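Local coordinates for protein glycosyl transferase family 8 (Streptococcus pneumoniae, PDB 5GVV) that transfers galactose from UDP-galactose to the terminal glucose of the already glycosylated serine-rich repeat protein PsrP, the third step in its O-glycosylation, at residues A[119-124]-A[190-195]; A[290-295]-A[302-307]; A[345-350]-A[399-404]. All blocks are in the same frame, centred on the assembly; numbering follows the deposited sequence.

Contact 1 (A[119-124]-A[190-195]); sequences FELDLG and SSLEDQ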
loop_
_atom_site.group_PDB
_atom_site.type_symbol
_atom_site.label_atom_id
_atom_site.label_comp_id
_atom_site.label_asym_id
_atom_site.label_seq_id
_atom_site.Cartn_x
_atom_site.Cartn_y
_atom_site.Cartn_z
ATOM N N PHE A 119 6.093 23.559 15.751
ATOM C CA PHE A 119 7.395 23.033 16.153
ATOM C C PHE A 119 8.020 23.897 17.253
ATOM O O PHE A 119 8.712 23.390 18.142
ATOM C CB PHE A 119 8.342 23.010 14.950
ATOM C CG PHE A 119 8.042 21.930 13.943
ATOM C CD1 PHE A 119 7.777 20.627 14.351
ATOM C CD2 PHE A 119 8.049 22.217 12.585
ATOM C CE1 PHE A 119 7.510 19.627 13.414
ATOM C CE2 PHE A 119 7.786 21.229 11.642
ATOM C CZ PHE A 119 7.514 19.932 12.059
ATOM N N GLU A 120 7.773 25.203 17.180
ATOM C CA GLU A 120 8.445 26.168 18.045
ATOM C C GLU A 120 7.638 26.550 19.280
ATOM O O GLU A 120 8.038 27.442 20.029
ATOM C CB GLU A 120 8.765 27.445 17.268
ATOM C CG GLU A 120 9.854 27.305 16.217
ATOM C CD GLU A 120 10.043 28.584 15.418
ATOM O OE1 GLU A 120 9.234 29.521 15.597
ATOM O OE2 GLU A 120 10.996 28.649 14.611
ATOM N N LEU A 121 6.493 25.904 19.480
ATOM C CA LEU A 121 5.659 26.217 20.635
ATOM C C LEU A 121 6.410 25.904 21.923
ATOM O O LEU A 121 7.079 24.873 22.019
ATOM C CB LEU A 121 4.338 25.445 20.583
ATOM C CG LEU A 121 3.394 25.673 21.765
ATOM C CD1 LEU A 121 3.036 27.142 21.890
ATOM C CD2 LEU A 121 2.139 24.836 21.638
ATOM N N ASP A 122 6.326 26.804 22.901
ATOM C CA ASP A 122 6.953 26.564 24.196
ATOM C C ASP A 122 5.964 25.868 25.127
ATOM O O ASP A 122 4.880 26.386 25.400
ATOM C CB ASP A 122 7.445 27.874 24.819
ATOM C CG ASP A 122 8.482 27.650 25.914
ATOM O OD1 ASP A 122 8.606 26.508 26.412
ATOM O OD2 ASP A 122 9.174 28.625 26.282
ATOM N N LEU A 123 6.346 24.692 25.611
ATOM C CA LEU A 123 5.472 23.887 26.458
ATOM C C LEU A 123 5.501 24.302 27.927
ATOM O O LEU A 123 4.600 23.953 28.692
ATOM C CB LEU A 123 5.849 22.414 26.339
ATOM C CG LEU A 123 5.687 21.850 24.927
ATOM C CD1 LEU A 123 6.530 20.610 24.746
ATOM C CD2 LEU A 123 4.228 21.546 24.652
ATOM N N GLY A 124 6.529 25.047 28.319
ATOM C CA GLY A 124 6.716 25.380 29.720
ATOM C C GLY A 124 6.860 24.121 30.558
ATOM O O GLY A 124 7.731 23.287 30.294
ATOM N N SER A 190 -0.950 22.080 27.387
ATOM C CA SER A 190 -1.169 23.315 26.642
ATOM C C SER A 190 -2.173 23.080 25.513
ATOM O O SER A 190 -2.322 21.954 25.032
ATOM C CB SER A 190 0.150 23.818 26.053
ATOM O OG SER A 190 1.154 23.933 27.044
ATOM N N SER A 191 -2.852 24.143 25.086
ATOM C CA SER A 191 -3.844 24.036 24.019
ATOM C C SER A 191 -3.291 24.401 22.641
ATOM O O SER A 191 -2.548 25.377 22.499
ATOM C CB SER A 191 -5.066 24.908 24.326
ATOM O OG SER A 191 -5.877 24.336 25.334
ATOM N N LEU A 192 -3.655 23.612 21.635
ATOM C CA LEU A 192 -3.373 23.955 20.247
ATOM C C LEU A 192 -4.658 24.424 19.587
ATOM O O LEU A 192 -5.746 23.972 19.960
ATOM C CB LEU A 192 -2.848 22.739 19.488
ATOM C CG LEU A 192 -1.532 22.124 19.944
ATOM C CD1 LEU A 192 -1.248 20.842 19.172
ATOM C CD2 LEU A 192 -0.404 23.112 19.767
ATOM N N GLU A 193 -4.540 25.325 18.615
ATOM C CA GLU A 193 -5.694 25.746 17.819
ATOM C C GLU A 193 -6.268 24.550 17.065
ATOM O O GLU A 193 -5.549 23.576 16.796
ATOM C CB GLU A 193 -5.293 26.838 16.824
ATOM C CG GLU A 193 -4.898 28.168 17.460
ATOM C CD GLU A 193 -3.592 28.713 16.903
ATOM O OE1 GLU A 193 -3.577 29.146 15.727
ATOM O OE2 GLU A 193 -2.578 28.704 17.638
ATOM N N ASP A 194 -7.556 24.613 16.728
ATOM C CA ASP A 194 -8.210 23.512 16.022
ATOM C C ASP A 194 -7.519 23.186 14.697
ATOM O O ASP A 194 -7.512 22.032 14.261
ATOM C CB ASP A 194 -9.691 23.827 15.765
ATOM C CG ASP A 194 -10.526 23.823 17.032
ATOM O OD1 ASP A 194 -10.161 23.117 17.996
ATOM O OD2 ASP A 194 -11.565 24.523 17.058
ATOM N N GLN A 195 -6.926 24.194 14.062
ATOM C CA GLN A 195 -6.325 23.996 12.742
ATOM C C GLN A 195 -5.071 23.111 12.772
ATOM O O GLN A 195 -4.589 22.673 11.721
ATOM C CB GLN A 195 -6.012 25.338 12.069
ATOM C CG GLN A 195 -4.648 25.931 12.434
ATOM C CD GLN A 195 -4.089 26.810 11.322
ATOM O OE1 GLN A 195 -4.270 26.517 10.136
ATOM N NE2 GLN A 195 -3.398 27.887 11.700
#

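Contact 2 (A[290-295]-A[302-307]); sequences EKIDYL and VHFHIV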
loop_
_atom_site.group_PDB
_atom_site.type_symbol
_atom_site.label_atom_id
_atom_site.label_comp_id
_atom_site.label_asym_id
_atom_site.label_seq_id
_atom_site.Cartn_x
_atom_site.Cartn_y
_atom_site.Cartn_z
ATOM N N GLU A 290 26.832 -14.338 18.725
ATOM C CA GLU A 290 27.754 -13.568 19.560
ATOM C C GLU A 290 28.087 -12.186 19.012
ATOM O O GLU A 290 28.635 -12.060 17.918
ATOM C CB GLU A 290 29.049 -14.354 19.808
ATOM C CG GLU A 290 30.031 -13.655 20.741
ATOM C CD GLU A 290 29.563 -13.647 22.181
ATOM O OE1 GLU A 290 28.939 -14.641 22.606
ATOM O OE2 GLU A 290 29.817 -12.647 22.889
ATOM N N LYS A 291 27.731 -11.161 19.784
ATOM C CA LYS A 291 28.071 -9.774 19.472
ATOM C C LYS A 291 27.486 -9.239 18.163
ATOM O O LYS A 291 27.977 -8.232 17.646
ATOM C CB LYS A 291 29.594 -9.589 19.472
ATOM C CG LYS A 291 30.231 -9.757 20.833
ATOM C CD LYS A 291 29.748 -8.688 21.791
ATOM C CE LYS A 291 30.475 -8.777 23.134
ATOM N NZ LYS A 291 30.250 -10.077 23.818
ATOM N N ILE A 292 26.441 -9.881 17.640
ATOM C CA ILE A 292 25.878 -9.474 16.345
ATOM C C ILE A 292 25.344 -8.032 16.324
ATOM O O ILE A 292 25.519 -7.313 15.331
ATOM C CB ILE A 292 24.800 -10.478 15.823
ATOM C CG1 ILE A 292 24.386 -10.130 14.391
ATOM C CG2 ILE A 292 23.580 -10.508 16.731
ATOM C CD1 ILE A 292 25.553 -10.091 13.421
ATOM N N ASP A 293 24.717 -7.599 17.415
ATOM C CA ASP A 293 24.208 -6.231 17.488
ATOM C C ASP A 293 25.361 -5.235 17.423
ATOM O O ASP A 293 25.311 -4.244 16.688
ATOM C CB ASP A 293 23.413 -6.019 18.778
ATOM C CG ASP A 293 22.186 -6.904 18.858
ATOM O OD1 ASP A 293 22.347 -8.134 19.020
ATOM O OD2 ASP A 293 21.063 -6.366 18.765
ATOM N N TYR A 294 26.406 -5.511 18.195
ATOM C CA TYR A 294 27.581 -4.657 18.220
ATOM C C TYR A 294 28.227 -4.586 16.839
ATOM O O TYR A 294 28.548 -3.500 16.358
ATOM C CB TYR A 294 28.588 -5.173 19.253
ATOM C CG TYR A 294 29.919 -4.470 19.183
ATOM C CD1 TYR A 294 30.106 -3.232 19.788
ATOM C CD2 TYR A 294 30.984 -5.035 18.499
ATOM C CE1 TYR A 294 31.326 -2.584 19.720
ATOM C CE2 TYR A 294 32.198 -4.395 18.418
ATOM C CZ TYR A 294 32.364 -3.176 19.029
ATOM O OH TYR A 294 33.581 -2.550 18.940
ATOM N N LEU A 295 28.410 -5.744 16.204
ATOM C CA LEU A 295 29.039 -5.805 14.884
ATOM C C LEU A 295 28.232 -5.010 13.861
ATOM O O LEU A 295 28.790 -4.254 13.067
ATOM C CB LEU A 295 29.196 -7.254 14.418
ATOM C CG LEU A 295 30.031 -8.184 15.299
ATOM C CD1 LEU A 295 30.124 -9.579 14.691
ATOM C CD2 LEU A 295 31.421 -7.612 15.550
ATOM N N VAL A 302 28.991 -3.371 6.061
ATOM C CA VAL A 302 28.908 -4.817 5.889
ATOM C C VAL A 302 27.443 -5.233 5.928
ATOM O O VAL A 302 26.690 -4.791 6.801
ATOM C CB VAL A 302 29.662 -5.562 7.002
ATOM C CG1 VAL A 302 29.507 -7.056 6.835
ATOM C CG2 VAL A 302 31.127 -5.195 6.984
ATOM N N HIS A 303 27.036 -6.067 4.976
ATOM C CA HIS A 303 25.693 -6.634 4.978
ATOM C C HIS A 303 25.748 -8.021 5.606
ATOM O O HIS A 303 26.344 -8.951 5.041
ATOM C CB HIS A 303 25.150 -6.704 3.546
ATOM C CG HIS A 303 23.703 -7.086 3.454
ATOM N ND1 HIS A 303 23.015 -7.110 2.259
ATOM C CD2 HIS A 303 22.813 -7.461 4.405
ATOM C CE1 HIS A 303 21.767 -7.482 2.478
ATOM N NE2 HIS A 303 21.620 -7.707 3.771
ATOM N N PHE A 304 25.140 -8.157 6.780
ATOM C CA PHE A 304 25.134 -9.433 7.485
ATOM C C PHE A 304 23.897 -10.231 7.115
ATOM O O PHE A 304 22.787 -9.690 7.077
ATOM C CB PHE A 304 25.128 -9.216 8.998
ATOM C CG PHE A 304 26.290 -8.426 9.512
ATOM C CD1 PHE A 304 27.413 -9.070 10.018
ATOM C CD2 PHE A 304 26.248 -7.037 9.527
ATOM C CE1 PHE A 304 28.489 -8.338 10.518
ATOM C CE2 PHE A 304 27.317 -6.297 10.019
ATOM C CZ PHE A 304 28.440 -6.951 10.514
ATOM N N HIS A 305 24.085 -11.518 6.848
ATOM C CA HIS A 305 22.962 -12.399 6.580
ATOM C C HIS A 305 22.914 -13.456 7.671
ATOM O O HIS A 305 23.844 -14.259 7.804
ATOM C CB HIS A 305 23.113 -13.053 5.201
ATOM C CG HIS A 305 23.311 -12.072 4.088
ATOM N ND1 HIS A 305 22.292 -11.695 3.233
ATOM C CD2 HIS A 305 24.406 -11.382 3.690
ATOM C CE1 HIS A 305 22.754 -10.812 2.364
ATOM N NE2 HIS A 305 24.035 -10.608 2.618
ATOM N N ILE A 306 21.847 -13.443 8.464
ATOM C CA ILE A 306 21.694 -14.412 9.545
ATOM C C ILE A 306 20.570 -15.376 9.192
ATOM O O ILE A 306 19.410 -14.968 9.069
ATOM C CB ILE A 306 21.403 -13.732 10.896
ATOM C CG1 ILE A 306 22.422 -12.622 11.168
ATOM C CG2 ILE A 306 21.429 -14.760 12.025
ATOM C CD1 ILE A 306 23.873 -13.102 11.127
ATOM N N VAL A 307 20.921 -16.648 9.016
ATOM C CA VAL A 307 19.984 -17.649 8.522
ATOM C C VAL A 307 19.658 -18.642 9.632
ATOM O O VAL A 307 20.513 -18.956 10.456
ATOM C CB VAL A 307 20.591 -18.391 7.314
ATOM C CG1 VAL A 307 19.592 -19.353 6.693
ATOM C CG2 VAL A 307 21.066 -17.385 6.272
#

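Contact 3 (A[345-350]-A[399-404]); sequences LYLDLN and AAIRSY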
loop_
_atom_site.group_PDB
_atom_site.type_symbol
_atom_site.label_atom_id
_atom_site.label_comp_id
_atom_site.label_asym_id
_atom_site.label_seq_id
_atom_site.Cartn_x
_atom_site.Cartn_y
_atom_site.Cartn_z
ATOM N N LEU A 345 32.455 -13.863 3.359
ATOM C CA LEU A 345 33.058 -14.270 4.623
ATOM C C LEU A 345 32.041 -14.928 5.547
ATOM O O LEU A 345 30.970 -14.365 5.794
ATOM C CB LEU A 345 33.658 -13.041 5.315
ATOM C CG LEU A 345 34.193 -13.253 6.733
ATOM C CD1 LEU A 345 35.384 -14.187 6.701
ATOM C CD2 LEU A 345 34.572 -11.930 7.348
ATOM N N TYR A 346 32.367 -16.115 6.054
ATOM C CA TYR A 346 31.492 -16.775 7.017
ATOM C C TYR A 346 31.869 -16.366 8.439
ATOM O O TYR A 346 33.048 -16.377 8.804
ATOM C CB TYR A 346 31.550 -18.304 6.869
ATOM C CG TYR A 346 30.438 -18.991 7.630
ATOM C CD1 TYR A 346 30.579 -19.309 8.977
ATOM C CD2 TYR A 346 29.232 -19.291 7.010
ATOM C CE1 TYR A 346 29.554 -19.915 9.681
ATOM C CE2 TYR A 346 28.203 -19.895 7.704
ATOM C CZ TYR A 346 28.370 -20.204 9.035
ATOM O OH TYR A 346 27.342 -20.804 9.732
ATOM N N LEU A 347 30.867 -16.001 9.237
ATOM C CA LEU A 347 31.084 -15.674 10.647
ATOM C C LEU A 347 30.511 -16.776 11.536
ATOM O O LEU A 347 29.286 -16.897 11.678
ATOM C CB LEU A 347 30.432 -14.334 11.005
ATOM C CG LEU A 347 30.853 -13.087 10.226
ATOM C CD1 LEU A 347 30.123 -11.850 10.735
ATOM C CD2 LEU A 347 32.342 -12.882 10.305
ATOM N N ASP A 348 31.396 -17.570 12.136
ATOM C CA ASP A 348 30.981 -18.650 13.017
ATOM C C ASP A 348 30.690 -18.082 14.400
ATOM O O ASP A 348 31.536 -18.150 15.294
ATOM C CB ASP A 348 32.083 -19.707 13.105
ATOM C CG ASP A 348 31.565 -21.052 13.561
ATOM O OD1 ASP A 348 30.350 -21.157 13.845
ATOM O OD2 ASP A 348 32.373 -22.002 13.638
ATOM N N LEU A 349 29.487 -17.534 14.576
ATOM C CA LEU A 349 29.155 -16.800 15.796
ATOM C C LEU A 349 28.073 -17.466 16.647
ATOM O O LEU A 349 27.768 -16.989 17.742
ATOM C CB LEU A 349 28.705 -15.381 15.448
ATOM C CG LEU A 349 29.614 -14.569 14.531
ATOM C CD1 LEU A 349 29.034 -13.185 14.279
ATOM C CD2 LEU A 349 30.999 -14.473 15.114
ATOM N N ASN A 350 27.495 -18.554 16.148
ATOM C CA ASN A 350 26.373 -19.201 16.830
ATOM C C ASN A 350 26.819 -20.125 17.963
ATOM O O ASN A 350 27.829 -20.814 17.847
ATOM C CB ASN A 350 25.515 -19.972 15.824
ATOM C CG ASN A 350 26.327 -20.947 15.003
ATOM O OD1 ASN A 350 27.308 -20.568 14.362
ATOM N ND2 ASN A 350 25.935 -22.217 15.030
ATOM N N ALA A 399 37.897 -5.042 13.202
ATOM C CA ALA A 399 39.110 -4.813 12.424
ATOM C C ALA A 399 39.417 -5.991 11.500
ATOM O O ALA A 399 39.852 -5.803 10.361
ATOM C CB ALA A 399 40.284 -4.550 13.353
ATOM N N ALA A 400 39.202 -7.204 11.999
ATOM C CA ALA A 400 39.415 -8.408 11.203
ATOM C C ALA A 400 38.509 -8.400 9.973
ATOM O O ALA A 400 38.955 -8.674 8.859
ATOM C CB ALA A 400 39.157 -9.644 12.042
ATOM N N ILE A 401 37.235 -8.094 10.185
ATOM C CA ILE A 401 36.271 -8.055 9.090
ATOM C C ILE A 401 36.642 -7.001 8.038
ATOM O O ILE A 401 36.587 -7.274 6.836
ATOM C CB ILE A 401 34.835 -7.836 9.620
ATOM C CG1 ILE A 401 34.372 -9.076 10.394
ATOM C CG2 ILE A 401 33.880 -7.547 8.481
ATOM C CD1 ILE A 401 33.094 -8.890 11.199
ATOM N N ARG A 402 37.040 -5.813 8.490
ATOM C CA ARG A 402 37.452 -4.748 7.574
ATOM C C ARG A 402 38.688 -5.088 6.739
ATOM O O ARG A 402 38.897 -4.502 5.672
ATOM C CB ARG A 402 37.661 -3.431 8.329
ATOM C CG ARG A 402 36.378 -2.622 8.478
ATOM C CD ARG A 402 36.571 -1.336 9.257
ATOM N NE ARG A 402 35.383 -0.486 9.160
ATOM C CZ ARG A 402 34.639 -0.114 10.197
ATOM N NH1 ARG A 402 34.962 -0.505 11.423
ATOM N NH2 ARG A 402 33.576 0.660 10.014
ATOM N N SER A 403 39.497 -6.033 7.211
ATOM C CA SER A 403 40.693 -6.441 6.474
ATOM C C SER A 403 40.321 -7.203 5.201
ATOM O O SER A 403 41.128 -7.307 4.273
ATOM C CB SER A 403 41.619 -7.291 7.354
ATOM O OG SER A 403 41.183 -8.640 7.421
ATOM N N TYR A 404 39.098 -7.723 5.153
ATOM C CA TYR A 404 38.634 -8.470 3.984
ATOM C C TYR A 404 38.082 -7.556 2.895
ATOM O O TYR A 404 37.834 -7.997 1.767
ATOM C CB TYR A 404 37.600 -9.519 4.394
ATOM C CG TYR A 404 38.220 -10.672 5.140
ATOM C CD1 TYR A 404 38.354 -10.637 6.522
ATOM C CD2 TYR A 404 38.691 -11.790 4.461
ATOM C CE1 TYR A 404 38.930 -11.685 7.208
ATOM C CE2 TYR A 404 39.268 -12.841 5.139
ATOM C CZ TYR A 404 39.384 -12.783 6.509
ATOM O OH TYR A 404 39.961 -13.826 7.193
#

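Contact 1 (A[119-124]-A[190-195])
Leu121 and Leu192 meet through one methyl each, CD2 of Leu121 lying 3.6 Å from CD2 of Leu192. The two side chains meet at a slant, one methyl branch of each touching the other, while the CA atoms of Leu121 and Leu192 stay 9.3 Å apart. Leu121 spans much of that gap because its CG lies opposite its own backbone N (chi1 179°), which extends the chain toward strand 189-192. Further along, the strand and the loop draw closer, with the CA atoms of Leu123 and Ser190 6.7 Å apart. Ser190 turns its CB toward the loop, yet its OG stays 3.8 Å from Leu123 O and makes no hydrogen bond to it. Leu121, Leu123, Ser190 and Leu192 all touch Ala129 on strand 128-131, the sheet neighbour of strand 189-192, and this small residue is a shared floor for both segments. Around Leu123 the loop is shaped by an Asx turn: Gly124 N donates to Asp122 OD1 over 3.2 Å, nearly straight at 168°, meeting the oxygen from above the carboxylate plane. What joins the loop to an edge strand of the GT-A sheet within this chain is therefore a small apolar patch; beside it Ser190 OG is hydrogen-bonded to Asn126 and Leu121 O to Lys101, and no hydrogen bond fixes one segment directly to the other.

Contact 2 (A[290-295]-A[302-307])
The first turn of helix 292-298 runs beside strand 302-307 with the CA atoms of Ile292 and Phe304 8.9 Å apart and those of Leu295 and Val302 9.1 Å apart, a spacing bridged by the side chains of Ile292, Leu295, Phe304 and Ile306. Ile292 reaches the strand through the end of its side chain. With chi1 at -172° its long branch points away from the backbone N, and CD1 sits 4.0 Å from Phe304 CD1 and 4.1 Å from Ile306 CD1. The two partners are met differently: Ile292 and Phe304 lie alongside one another, running in opposite senses, whereas Ile292 and Ile306 point at one another tip to tip. The far end of the phenyl ring lies against Leu295, with CZ of Phe304 4.0 Å from Leu295 CB and 3.7 Å from Leu295 O. Within the strand, Val302 CG1 stands 3.8 Å above the centre of one face of the Phe304 ring; the ring thus touches its own strand as well as the helix. Lys291, at the N-cap position, turns back to form a 2.8 Å salt bridge from its NZ to Glu290 OE2. The contact belongs to a beta-alpha-beta unit of a parallel sheet: Val302 and Phe304 rest on Cys280 and Ile306 on Asn282 of the adjoining strand 278-283, while helix 395-402 flanks the layer through Met397 against Leu295 and Ile401 against Val302.

Contact 3 (A[345-350]-A[399-404])
Helix 395-402, the last helix of the chain, packs on the parallel six-stranded sheet of the C-terminal part, and Leu345 and Leu347 of strand 345-348 receive Ile401 and Tyr404 there. Both methyls of Leu345 face Tyr404, and CD2 also reaches Ile401. The leucine's CG sits across from its backbone N (chi1 173°), which carries the two methyls toward these partners. CD1 of Leu345 stands 4.2 Å above the plane of the Tyr404 ring, over its centre, while Leu345 CD2 lies 4.1 Å from Tyr404 CD1 and 4.2 Å from Ile401 CG1. Two residues further along the strand, Leu347 CD2 meets Ile401 CD1 at 4.2 Å. All three pairs of side chains cross at about a right angle. The ring also has Ile401 O at its edge, in plane. Near the end of the segment, Ala400 O accepts from both Ser403 N and Ser403 OG, the hydroxyl at 2.7 Å; Tyr404 N in turn donates to Ile401 O. Those local bonds hold the short segment that presents the tyrosine to the sheet. Across the interface itself only apolar atoms and a ring face meet, which implies that shape and burial, not directed bonds, join the final helix to this strand.

Overall arrangement
Three cases of one principle, apolar side chains joining segments that share no hydrogen bond, fall in two regions of the chain. Contact 1 lies in the GT-A part, where the side chain of Leu192 is about 14 Å from the bound manganese ion and about 10 Å from that of His227, a ligand of that manganese ion. Contacts 2 and 3 lie on the other side of the chain's centre, about 43 and 51 Å from contact 1 between centres, away from the UDP pocket. Their own centres are about 10 Å apart and they share a sheet: Phe304 CE1 packs 3.9 Å from Leu347 CD1, and Glu290 N probably hydrogen-bonds Leu349 O at 3.0 Å.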